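Local coordinates for protein myosin-4 (Saccharomyces cerevisiae, PDB 3MMI) that carries ASH1 and other mRNAs to the yeast bud as a class V myosin motor recruited through SHE3, here represented by its globular tail, at residues S106-S109 / R110-A113; T59-V62 / S63-R67. One frame throughout, in Å; residues are numbered along the deposited sequence.

Interaction 1: residues S106-S109 / R110-A113; sequences SNLS and RLPA
The guanidinium of Arg110 meets the backbone carbonyl of Ser106 at its edge, close to its own plane. Arg110 NE donates to Ser106 O at 3.3 Å, and the N-H...O angle is 136°, a bent bond. The contact is a type I beta turn, Leu108 to Leu111, joining helix 97-108 to helix 111-119 in the dilute-type globular tail. Ser106 O takes a second bond, from Ser109 OG at 3.0 Å. The two donors reach this oxygen from opposite faces of the carbonyl plane, and neither lies on a lone pair. Ser109 OG gets there because chi1 of 85° sets it between its own backbone N and carbonyl carbon, turned back over the last helical turn. The Arg110 chain bends at chi2 (148°) and runs back along the turn, so that CD also lies beside Ser106 O. At its far end Arg110 NH2 makes a weak bond to Gln206 O, while Ser106 OG bonds to Phe205 O. A leucine in place of Arg110 would probably leave Ser106 O with its serine donor but without the arginine bond, and the weak tie to Gln206 would be lost. Leu111 N to Leu108 O, 2.9 Å, closes the beta turn; one residue earlier Arg110 N donates to Asn107 O at 3.3 Å. Leu108 and Leu111 both reach Leu82 of helix 71-91, and they also touch helix 132-168. The amide of Asn107 faces elsewhere: OD1 accepts from Ile55 N and ND2 donates to Phe103 O. Pro112 has no N-H to give, and its ring carbon CD rests 3.5 Å from Leu108 O.

Interaction 2: residues T59-V62 / S63-R67; sequences TTVV and SSLVR
Residues Thr59 to Arg67 form one continuous run of alpha helix at the C-terminal end of helix 53-67 in the all-helical globular tail, and four i to i+4 backbone bonds join 59-62 to 63-67. Ser63 N donates to Thr59 O at 2.9 Å and Ser64 N to Thr60 O at 3.1 Å. Leu65 N meets Val61 O at 3.0 Å, and the N-H...O angle of 172° is almost straight. Val66 N to Val62 O is as short as the first, 2.9 Å, but more bent, at 141°. Arg67 N continues the series by bonding to Ser63 O. The side chains pair at the same spacing. Val61 and Leu65 lie side by side and point the same way, with Val61 CG1 3.8 Å from Leu65 CD1. Val61 CG1 stands anti to its backbone N (chi1 173°), which turns this methyl along the helix toward the leucine. Val62 and Val66 are also side by side, one turn apart. Here Val62 CG1 approaches Val66 CG2 at 4.1 Å, and the same CG2 lies 3.3 Å from Val62 O. The two pairs, next to each other round the helix, form its apolar side here. The polar residues occupy other positions. Ser63 OG stays over the previous turn, 3.5 Å from Thr59 O, and Thr60 OG1 bonds back to His56 O. Val61 and Leu65 meet Tyr29 of helix 26-37, while Val62 reaches helix 71-91 at Ser74, Phe77 and Ile78, and Val61 also touches Phe77. From helix 111-119, Phe114 packs on Thr59, Val62 and Ser63, and Gln118 touches Ser63.

From the N terminus the chain first passes through interaction 2, the last two turns of helix 53-67. It then runs through helix 71-91 and helix 97-108 before reaching interaction 1. The two contacts are in series, neither nested nor crossed. Interaction 2 closes no loop, being helix throughout, whereas interaction 1 closes the short turn between helices 97-108 and 111-119. Their centres lie 15 Å apart and their nearest atoms about 5 Å, without touching. They are linked through shared helices. Helix 53-67 lies against interaction 1 through Ile55 and Ile58, helix 111-119 continues from interaction 1 to cover interaction 2, and helix 71-91 packs on both.

Interaction 1: residues S106-S109 / R110-A113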
ATOM      1  N   SER A 106       4.476 -12.847   3.116  1.00 25.11           N
ATOM      2  CA  SER A 106       3.743 -13.777   3.926  1.00 26.17           C
ATOM      3  C   SER A 106       4.595 -14.485   4.969  1.00 26.16           C
ATOM      4  O   SER A 106       4.134 -14.669   6.084  1.00 24.81           O
ATOM      5  CB  SER A 106       3.087 -14.830   3.045  1.00 30.59           C
ATOM      6  OG  SER A 106       2.271 -15.584   3.925  1.00 25.82           O
ATOM      7  N   ASN A 107       5.859 -14.820   4.614  1.00 28.18           N
ATOM      8  CA  ASN A 107       6.829 -15.433   5.545  1.00 28.04           C
ATOM      9  C   ASN A 107       7.253 -14.415   6.641  1.00 26.40           C
ATOM     10  O   ASN A 107       7.214 -14.722   7.806  1.00 24.49           O
ATOM     11  CB  ASN A 107       8.034 -16.032   4.763  1.00 27.12           C
ATOM     12  CG  ASN A 107       7.762 -17.515   4.290  1.00 30.46           C
ATOM     13  OD1 ASN A 107       7.931 -18.458   5.069  1.00 28.51           O
ATOM     14  ND2 ASN A 107       7.329 -17.687   3.028  1.00 25.68           N
ATOM     15  N   LEU A 108       7.663 -13.216   6.227  1.00 26.45           N
ATOM     16  CA  LEU A 108       8.168 -12.207   7.198  1.00 26.89           C
ATOM     17  C   LEU A 108       7.071 -11.762   8.137  1.00 25.75           C
ATOM     18  O   LEU A 108       7.331 -11.410   9.311  1.00 23.83           O
ATOM     19  CB  LEU A 108       8.708 -10.967   6.513  1.00 26.16           C
ATOM     20  CG  LEU A 108       9.960 -11.178   5.686  1.00 34.00           C
ATOM     21  CD1 LEU A 108      10.422  -9.810   5.237  1.00 35.11           C
ATOM     22  CD2 LEU A 108      11.047 -11.986   6.400  1.00 34.17           C
ATOM     23  N   SER A 109       5.842 -11.850   7.624  1.00 23.75           N
ATOM     24  CA  SER A 109       4.710 -11.313   8.329  1.00 27.42           C
ATOM     25  C   SER A 109       4.445 -12.072   9.597  1.00 26.62           C
ATOM     26  O   SER A 109       3.713 -11.601  10.459  1.00 29.40           O
ATOM     27  CB  SER A 109       3.423 -11.227   7.479  1.00 25.88           C
ATOM     28  OG  SER A 109       2.743 -12.488   7.521  1.00 24.84           O
ATOM     29  N   ARG A 110       5.107 -13.186   9.754  1.00 28.26           N
ATOM     30  CA  ARG A 110       4.905 -14.036  10.930  1.00 28.32           C
ATOM     31  C   ARG A 110       5.982 -13.782  11.997  1.00 27.36           C
ATOM     32  O   ARG A 110       5.877 -14.300  13.073  1.00 28.95           O
ATOM     33  CB  ARG A 110       4.915 -15.547  10.498  1.00 31.86           C
ATOM     34  CG  ARG A 110       3.614 -16.003   9.779  1.00 36.32           C
ATOM     35  CD  ARG A 110       3.730 -17.071   8.728  1.00 42.57           C
ATOM     36  NE  ARG A 110       2.588 -16.996   7.748  1.00 51.68           N
ATOM     37  CZ  ARG A 110       1.440 -17.584   8.000  1.00 53.31           C
ATOM     38  NH1 ARG A 110       1.279 -18.181   9.150  1.00 60.47           N
ATOM     39  NH2 ARG A 110       0.474 -17.589   7.152  1.00 54.78           N
ATOM     40  N   LEU A 111       7.057 -13.085  11.658  1.00 26.91           N
ATOM     41  CA  LEU A 111       8.170 -12.800  12.637  1.00 29.40           C
ATOM     42  C   LEU A 111       7.700 -12.040  13.898  1.00 29.09           C
ATOM     43  O   LEU A 111       7.986 -12.433  14.996  1.00 32.81           O
ATOM     44  CB  LEU A 111       9.313 -12.039  11.967  1.00 27.97           C
ATOM     45  CG  LEU A 111      10.350 -12.799  11.215  1.00 26.72           C
ATOM     46  CD1 LEU A 111      11.366 -11.878  10.678  1.00 30.45           C
ATOM     47  CD2 LEU A 111      11.005 -13.741  12.238  1.00 35.66           C
ATOM     48  N   PRO A 112       6.903 -10.976  13.745  1.00 31.00           N
ATOM     49  CA  PRO A 112       6.342 -10.274  14.906  1.00 30.58           C
ATOM     50  C   PRO A 112       5.501 -11.115  15.862  1.00 31.67           C
ATOM     51  O   PRO A 112       5.689 -11.022  17.091  1.00 33.14           O
ATOM     52  CB  PRO A 112       5.470  -9.199  14.247  1.00 30.51           C
ATOM     53  CG  PRO A 112       6.125  -8.897  13.038  1.00 30.51           C
ATOM     54  CD  PRO A 112       6.542 -10.257  12.512  1.00 30.29           C
ATOM     55  N   ALA A 113       4.591 -11.947  15.348  1.00 28.64           N
ATOM     56  CA  ALA A 113       3.830 -12.837  16.247  1.00 29.79           C
ATOM     57  C   ALA A 113       4.666 -13.975  16.838  1.00 29.94           C
ATOM     58  O   ALA A 113       4.346 -14.426  17.944  1.00 27.91           O
ATOM     59  CB  ALA A 113       2.523 -13.453  15.549  1.00 32.20           C
TER

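Interaction 2: residues T59-V62 / S63-R67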
ATOM      1  N   THR A  59      12.976 -19.160  12.050  1.00 35.89           N
ATOM      2  CA  THR A  59      12.392 -19.160  13.333  1.00 39.78           C
ATOM      3  C   THR A  59      12.981 -20.266  14.209  1.00 41.38           C
ATOM      4  O   THR A  59      13.133 -20.094  15.426  1.00 40.63           O
ATOM      5  CB  THR A  59      10.864 -19.233  13.167  1.00 41.21           C
ATOM      6  OG1 THR A  59      10.269 -18.383  14.145  1.00 55.03           O
ATOM      7  CG2 THR A  59      10.281 -20.652  13.309  1.00 43.90           C
ATOM      8  N   THR A  60      13.349 -21.394  13.574  1.00 42.09           N
ATOM      9  CA  THR A  60      14.089 -22.454  14.267  1.00 41.18           C
ATOM     10  C   THR A  60      15.423 -21.950  14.766  1.00 38.91           C
ATOM     11  O   THR A  60      15.746 -22.203  15.876  1.00 40.53           O
ATOM     12  CB  THR A  60      14.311 -23.717  13.389  1.00 41.41           C
ATOM     13  OG1 THR A  60      13.056 -24.367  13.136  1.00 42.03           O
ATOM     14  CG2 THR A  60      15.231 -24.686  14.087  1.00 42.92           C
ATOM     15  N   VAL A  61      16.172 -21.218  13.954  1.00 39.18           N
ATOM     16  CA  VAL A  61      17.497 -20.786  14.375  1.00 38.60           C
ATOM     17  C   VAL A  61      17.314 -19.759  15.499  1.00 40.01           C
ATOM     18  O   VAL A  61      17.926 -19.885  16.576  1.00 39.96           O
ATOM     19  CB  VAL A  61      18.309 -20.168  13.235  1.00 37.27           C
ATOM     20  CG1 VAL A  61      19.583 -19.596  13.744  1.00 39.13           C
ATOM     21  CG2 VAL A  61      18.594 -21.174  12.159  1.00 39.17           C
ATOM     22  N   VAL A  62      16.478 -18.736  15.249  1.00 38.64           N
ATOM     23  CA  VAL A  62      16.239 -17.713  16.294  1.00 37.61           C
ATOM     24  C   VAL A  62      15.783 -18.294  17.604  1.00 36.37           C
ATOM     25  O   VAL A  62      16.334 -17.927  18.664  1.00 35.14           O
ATOM     26  CB  VAL A  62      15.166 -16.654  15.902  1.00 37.93           C
ATOM     27  CG1 VAL A  62      14.863 -15.762  17.049  1.00 28.92           C
ATOM     28  CG2 VAL A  62      15.598 -15.875  14.671  1.00 38.97           C
ATOM     29  N   SER A  63      14.754 -19.142  17.571  1.00 34.80           N
ATOM     30  CA  SER A  63      14.415 -19.763  18.859  1.00 38.86           C
ATOM     31  C   SER A  63      15.463 -20.659  19.540  1.00 37.73           C
ATOM     32  O   SER A  63      15.516 -20.635  20.759  1.00 39.03           O
ATOM     33  CB  SER A  63      13.032 -20.374  18.938  1.00 38.73           C
ATOM     34  OG  SER A  63      13.073 -21.691  18.579  1.00 44.15           O
ATOM     35  N   SER A  64      16.318 -21.364  18.792  1.00 38.60           N
ATOM     36  CA  SER A  64      17.433 -22.110  19.452  1.00 41.44           C
ATOM     37  C   SER A  64      18.321 -21.104  20.159  1.00 40.00           C
ATOM     38  O   SER A  64      18.507 -21.167  21.358  1.00 42.34           O
ATOM     39  CB  SER A  64      18.248 -22.962  18.447  1.00 42.04           C
ATOM     40  OG  SER A  64      19.311 -23.641  19.105  1.00 48.03           O
ATOM     41  N   LEU A  65      18.811 -20.134  19.409  1.00 40.11           N
ATOM     42  CA  LEU A  65      19.676 -19.093  19.937  1.00 41.54           C
ATOM     43  C   LEU A  65      19.114 -18.403  21.170  1.00 40.10           C
ATOM     44  O   LEU A  65      19.844 -18.122  22.096  1.00 42.02           O
ATOM     45  CB  LEU A  65      19.983 -18.066  18.869  1.00 40.17           C
ATOM     46  CG  LEU A  65      20.906 -18.481  17.736  1.00 47.23           C
ATOM     47  CD1 LEU A  65      20.792 -17.473  16.599  1.00 41.11           C
ATOM     48  CD2 LEU A  65      22.385 -18.519  18.203  1.00 48.24           C
ATOM     49  N   VAL A  66      17.810 -18.166  21.204  1.00 39.68           N
ATOM     50  CA  VAL A  66      17.250 -17.389  22.317  1.00 41.72           C
ATOM     51  C   VAL A  66      17.181 -18.239  23.550  1.00 42.13           C
ATOM     52  O   VAL A  66      17.407 -17.768  24.674  1.00 44.45           O
ATOM     53  CB  VAL A  66      15.780 -16.809  22.019  1.00 41.48           C
ATOM     54  CG1 VAL A  66      15.034 -16.425  23.309  1.00 34.95           C
ATOM     55  CG2 VAL A  66      15.838 -15.630  21.044  1.00 36.62           C
ATOM     56  N   ARG A  67      16.882 -19.510  23.360  1.00 40.71           N
ATOM     57  CA  ARG A  67      16.771 -20.458  24.448  1.00 40.84           C
ATOM     58  C   ARG A  67      18.084 -20.689  25.132  1.00 43.45           C
ATOM     59  O   ARG A  67      18.131 -20.890  26.319  1.00 45.76           O
ATOM     60  CB  ARG A  67      16.277 -21.794  23.937  1.00 34.65           C
ATOM     61  CG  ARG A  67      16.313 -22.828  24.969  1.00 29.00           C
ATOM     62  CD  ARG A  67      14.973 -23.358  25.162  1.00 31.26           C
ATOM     63  NE  ARG A  67      14.561 -23.769  23.862  1.00 33.02           N
ATOM     64  CZ  ARG A  67      15.344 -24.441  23.050  1.00 40.00           C
ATOM     65  NH1 ARG A  67      16.537 -24.782  23.443  1.00 35.57           N
ATOM     66  NH2 ARG A  67      14.924 -24.766  21.848  1.00 34.18           N
TER